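Long-range contacts in dual specificity protein phosphatase 12 (Homo sapiens, PDB 4KI9), which removes phosphate from phosphotyrosine as well as phosphoserine and phosphothreonine residues of proteins, here represented by its catalytic domain: residues L8-A13 against R95-I100; T28-V33 against A84-S89. The protein carries 2 engineered substitutions. All blocks are in the same frame, centred on the assembly; numbering follows the deposited sequence.

Contact 1. Residues L8-A13 against R95-I100. With PO4 (phosphate ion), chain B.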
# COMPACT_ATOMS: atom_id res chain seq x y z
N LEU A 8 -7.83 -6.90 -7.08
CA LEU A 8 -7.01 -5.93 -6.35
C LEU A 8 -7.19 -4.51 -6.89
O LEU A 8 -6.85 -4.22 -8.05
CB LEU A 8 -5.53 -6.36 -6.40
CG LEU A 8 -4.54 -5.94 -5.31
CD1 LEU A 8 -3.25 -5.43 -5.92
CD2 LEU A 8 -5.09 -4.95 -4.28
N TYR A 9 -7.71 -3.63 -6.04
CA TYR A 9 -8.09 -2.28 -6.45
C TYR A 9 -7.42 -1.24 -5.56
O TYR A 9 -7.09 -1.52 -4.41
CB TYR A 9 -9.62 -2.12 -6.36
CG TYR A 9 -10.43 -3.07 -7.23
CD1 TYR A 9 -10.65 -4.40 -6.84
CD2 TYR A 9 -11.00 -2.64 -8.42
CE1 TYR A 9 -11.40 -5.27 -7.63
CE2 TYR A 9 -11.74 -3.49 -9.21
CZ TYR A 9 -11.94 -4.80 -8.82
OH TYR A 9 -12.69 -5.63 -9.61
N PHE A 10 -7.21 -0.04 -6.10
CA PHE A 10 -6.78 1.08 -5.27
C PHE A 10 -7.50 2.36 -5.67
O PHE A 10 -8.00 2.48 -6.79
CB PHE A 10 -5.26 1.25 -5.28
CG PHE A 10 -4.72 2.01 -6.47
CD1 PHE A 10 -4.46 1.36 -7.66
CD2 PHE A 10 -4.45 3.37 -6.38
CE1 PHE A 10 -3.96 2.05 -8.76
CE2 PHE A 10 -3.94 4.07 -7.48
CZ PHE A 10 -3.70 3.41 -8.66
N GLY A 11 -7.58 3.31 -4.75
CA GLY A 11 -8.29 4.55 -5.02
C GLY A 11 -8.16 5.53 -3.87
O GLY A 11 -7.37 5.31 -2.95
N GLY A 12 -8.94 6.61 -3.92
CA GLY A 12 -8.90 7.62 -2.89
C GLY A 12 -10.13 7.57 -2.00
O GLY A 12 -10.82 6.56 -1.94
N ALA A 13 -10.40 8.68 -1.31
CA ALA A 13 -11.54 8.77 -0.40
C ALA A 13 -12.86 8.50 -1.11
O ALA A 13 -13.81 8.02 -0.49
CB ALA A 13 -11.57 10.14 0.27
N ARG A 95 0.02 7.50 -0.68
CA ARG A 95 0.05 6.45 0.36
C ARG A 95 -0.45 5.09 -0.14
O ARG A 95 0.19 4.05 0.07
CB ARG A 95 -0.75 6.90 1.58
CG ARG A 95 -0.07 7.98 2.44
CD ARG A 95 -1.05 8.60 3.45
NE ARG A 95 -1.99 9.52 2.80
CZ ARG A 95 -2.81 10.34 3.45
NH1 ARG A 95 -2.82 10.38 4.77
NH2 ARG A 95 -3.62 11.15 2.76
N SER A 96 -1.59 5.08 -0.82
CA SER A 96 -2.16 3.83 -1.32
C SER A 96 -1.29 3.29 -2.45
O SER A 96 -1.06 2.09 -2.56
CB SER A 96 -3.58 4.07 -1.79
OG SER A 96 -3.59 5.15 -2.71
N VAL A 97 -0.79 4.20 -3.29
CA VAL A 97 0.13 3.84 -4.37
C VAL A 97 1.40 3.16 -3.86
O VAL A 97 1.84 2.16 -4.42
CB VAL A 97 0.49 5.10 -5.22
CG1 VAL A 97 1.65 4.80 -6.15
CG2 VAL A 97 -0.73 5.56 -6.01
N ALA A 98 2.00 3.70 -2.79
CA ALA A 98 3.16 3.06 -2.17
C ALA A 98 2.85 1.63 -1.67
O ALA A 98 3.64 0.70 -1.87
CB ALA A 98 3.68 3.92 -1.03
N ILE A 99 1.70 1.46 -1.03
CA ILE A 99 1.32 0.14 -0.52
C ILE A 99 1.14 -0.86 -1.65
O ILE A 99 1.62 -1.99 -1.58
CB ILE A 99 0.03 0.20 0.33
CG1 ILE A 99 0.25 1.03 1.60
CG2 ILE A 99 -0.46 -1.20 0.70
CD1 ILE A 99 1.42 0.55 2.46
N ILE A 100 0.42 -0.46 -2.69
CA ILE A 100 0.23 -1.35 -3.84
C ILE A 100 1.57 -1.73 -4.46
O ILE A 100 1.81 -2.91 -4.76
CB ILE A 100 -0.65 -0.68 -4.92
CG1 ILE A 100 -2.07 -0.49 -4.39
CG2 ILE A 100 -0.68 -1.53 -6.19
CD1 ILE A 100 -2.78 -1.81 -4.13
P PO4 B . -2.60 10.32 -0.77
O1 PO4 B . -3.83 10.71 0.01
O2 PO4 B . -1.57 9.74 0.17
O3 PO4 B . -2.95 9.35 -1.86
O4 PO4 B . -1.99 11.56 -1.38
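Phe10 overlaps Ile100, and the two side chains run nearly perpendicular. The closest atoms are Phe10 CB and Ile100 CG1, 3.7 Å apart. Phe10 CG sits between its backbone N and carbonyl carbon (chi1 82°), and the ring reaches along the helix to Val97. There Phe10 CE2 meets Val97 CG2 at 3.8 Å, the side chains at a slant. Leu8 and Ile100 come together tip to tip. Ile100 CD1 lies 3.9 Å from Leu8 CD2 and almost as near the other methyl, so it is set against the fork of the leucine. Strand 8-11 and the start of the helix run roughly antiparallel, at 156°, with axes 8.4 Å apart. The join is buried and mostly apolar. Leu119 of helix 112-122 also touches Phe10, Val97 and Ile100. Ser96 OG lies near Gly11 O and the Phe10 ring, but its hydrogen bond goes to Ser89 OG.

Arg95 faces a bound phosphate ion instead of the strand. Its chain bends at chi3 (-75°) and brings the guanidinium edge to the anion, with the phosphorus in its plane. Arg95 NE binds phosphate O2 at 2.7 Å. Arg95 NH2 binds O1 at 2.8 Å. Arg95 N also donates to O2, 2.9 Å away, so this oxygen takes two bonds from one residue. Arg95 NH1 bonds to Ala56 O, which fixes the far side of the group. A methionine here would probably leave phosphate O1 and O2 without their side-chain donors and Ala56 O without its mate. Backbone N atoms of Ala91, Val93 and Ser94 and the hydroxyl of the engineered Ser89 also bind the ion. This is the P-loop of the protein-tyrosine phosphatases, with its arginine at the start of the helix that packs on the central sheet.

Contact 2. Residues T28-V33 against A84-S89. Engineered in segment 84-89: Ser89 (natural residue Cys). With PO4 (phosphate ion), chain B.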
# COMPACT_ATOMS: atom_id res chain seq x y z
N THR A 28 -14.37 -7.23 -0.10
CA THR A 28 -14.68 -7.55 1.29
C THR A 28 -13.47 -7.39 2.20
O THR A 28 -13.51 -7.79 3.36
CB THR A 28 -15.25 -8.97 1.46
OG1 THR A 28 -14.30 -9.93 0.96
CG2 THR A 28 -16.58 -9.11 0.71
N ALA A 29 -12.40 -6.81 1.66
CA ALA A 29 -11.21 -6.50 2.45
C ALA A 29 -10.72 -5.11 2.09
O ALA A 29 -10.50 -4.81 0.92
CB ALA A 29 -10.12 -7.54 2.24
N VAL A 30 -10.57 -4.25 3.09
CA VAL A 30 -10.21 -2.86 2.82
C VAL A 30 -9.04 -2.44 3.67
O VAL A 30 -9.11 -2.50 4.90
CB VAL A 30 -11.40 -1.90 3.05
CG1 VAL A 30 -10.96 -0.45 2.86
CG2 VAL A 30 -12.56 -2.24 2.11
N LEU A 31 -7.96 -2.02 3.01
CA LEU A 31 -6.81 -1.49 3.72
C LEU A 31 -6.86 0.02 3.56
O LEU A 31 -6.72 0.54 2.45
CB LEU A 31 -5.51 -2.03 3.14
CG LEU A 31 -4.23 -1.80 3.98
CD1 LEU A 31 -3.14 -2.75 3.48
CD2 LEU A 31 -3.71 -0.37 3.90
N THR A 32 -7.06 0.70 4.67
CA THR A 32 -7.02 2.15 4.73
C THR A 32 -5.62 2.61 5.17
O THR A 32 -5.15 2.24 6.24
CB THR A 32 -8.06 2.69 5.72
OG1 THR A 32 -9.37 2.23 5.35
CG2 THR A 32 -8.03 4.21 5.78
N VAL A 33 -4.96 3.39 4.33
CA VAL A 33 -3.70 4.02 4.73
C VAL A 33 -3.90 5.53 4.62
O VAL A 33 -3.90 6.10 3.54
CB VAL A 33 -2.49 3.48 3.90
CG1 VAL A 33 -2.79 3.49 2.39
CG2 VAL A 33 -1.22 4.26 4.22
N ALA A 84 -11.75 -9.97 -2.82
CA ALA A 84 -11.32 -8.75 -3.52
C ALA A 84 -10.94 -7.68 -2.51
O ALA A 84 -11.62 -7.49 -1.49
CB ALA A 84 -12.41 -8.23 -4.44
N VAL A 85 -9.85 -6.97 -2.81
CA VAL A 85 -9.24 -6.03 -1.88
C VAL A 85 -9.23 -4.59 -2.42
O VAL A 85 -8.90 -4.37 -3.59
CB VAL A 85 -7.78 -6.44 -1.59
CG1 VAL A 85 -7.07 -5.39 -0.74
CG2 VAL A 85 -7.74 -7.78 -0.91
N LEU A 86 -9.58 -3.63 -1.57
CA LEU A 86 -9.39 -2.22 -1.88
C LEU A 86 -8.31 -1.65 -0.97
O LEU A 86 -8.36 -1.83 0.25
CB LEU A 86 -10.69 -1.44 -1.65
CG LEU A 86 -10.55 0.09 -1.76
CD1 LEU A 86 -10.14 0.53 -3.17
CD2 LEU A 86 -11.83 0.81 -1.32
N VAL A 87 -7.32 -0.99 -1.56
CA VAL A 87 -6.34 -0.23 -0.78
C VAL A 87 -6.60 1.23 -1.08
O VAL A 87 -6.55 1.64 -2.24
CB VAL A 87 -4.88 -0.53 -1.20
CG1 VAL A 87 -3.92 0.33 -0.39
CG2 VAL A 87 -4.57 -2.01 -1.02
N HIS A 88 -6.91 2.02 -0.06
CA HIS A 88 -7.21 3.43 -0.33
C HIS A 88 -6.51 4.40 0.61
O HIS A 88 -6.24 4.08 1.78
CB HIS A 88 -8.72 3.69 -0.30
CG HIS A 88 -9.28 3.84 1.09
ND1 HIS A 88 -9.46 5.06 1.69
CD2 HIS A 88 -9.68 2.91 1.99
CE1 HIS A 88 -9.96 4.88 2.90
NE2 HIS A 88 -10.10 3.58 3.11
N SER A 89 -6.24 5.59 0.09
CA SER A 89 -5.75 6.72 0.87
C SER A 89 -6.78 7.86 0.75
O SER A 89 -7.97 7.60 0.59
CB SER A 89 -4.38 7.16 0.35
OG SER A 89 -4.35 7.23 -1.07
P PO4 B . -2.60 10.32 -0.77
O1 PO4 B . -3.83 10.71 0.01
O2 PO4 B . -1.57 9.74 0.17
O3 PO4 B . -2.95 9.35 -1.86
O4 PO4 B . -1.99 11.56 -1.38
O HOH W 1 -14.36 -10.55 -1.87
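Val30 and Leu86 pair across two parallel strands, and backbone hydrogen bonds hold them in register. Leu86 N donates to Ala29 O, and Leu31 N to Leu86 O at 2.8 Å. His88 N bonds to Leu31 O, and Val33 N to His88 O. These four bonds are close to straight. Ala84 O takes a bond from Thr28 N and a weak one from Ala29 N. A water joins Thr28 OG1 to Ala84 N.

His88 and Thr32 run alongside each other in the same direction, and His88 NE2 hydrogen-bonds to Thr32 OG1 at 2.7 Å. His88 CG lies between its backbone N and carbonyl carbon (chi1 80°), which sets the ring beside Thr32. His88 ND1 donates to Ser89 O at 3.1 Å, so bonds at both nitrogens hold the ring. Ser89, engineered from the predicted nucleophilic cysteine, donates from OG to phosphate O3 at 2.7 Å.

Among carbon contacts, Val30 CG1 meets the ring edge at His88 CD2, 3.7 Å away, and Ala29 CB faces Val85 CG2.

Helix 68-80 covers the Ala29, Leu31, Val85 and Val87 face. Helix 13-17 touches Leu86 and His88. Helix 95-108 touches Val33, Val87 and Ser89. Strand 50-55 flanks 27-34, and strand 8-11 flanks 84-88.

Strand 84-88 ties the two contacts together. In contact 2 it pairs with 28-33, and along its other edge it pairs with strand 8-11 of contact 1, where Tyr9 N hydrogen-bonds to Val85 O at 2.8 Å. The chain then runs from this strand through the phosphate-binding loop into helix 95-108, which packs back over the sheet. The centres of the contacts are about 7 Å apart. One place they meet is Ser96 OG, 2.8 Å from Ser89 OG and hydrogen-bonded to it. Both contacts reach the same phosphate: contact 2 through the engineered Ser89, contact 1 through Arg95. The active site therefore sits where the strand end and the helix start converge.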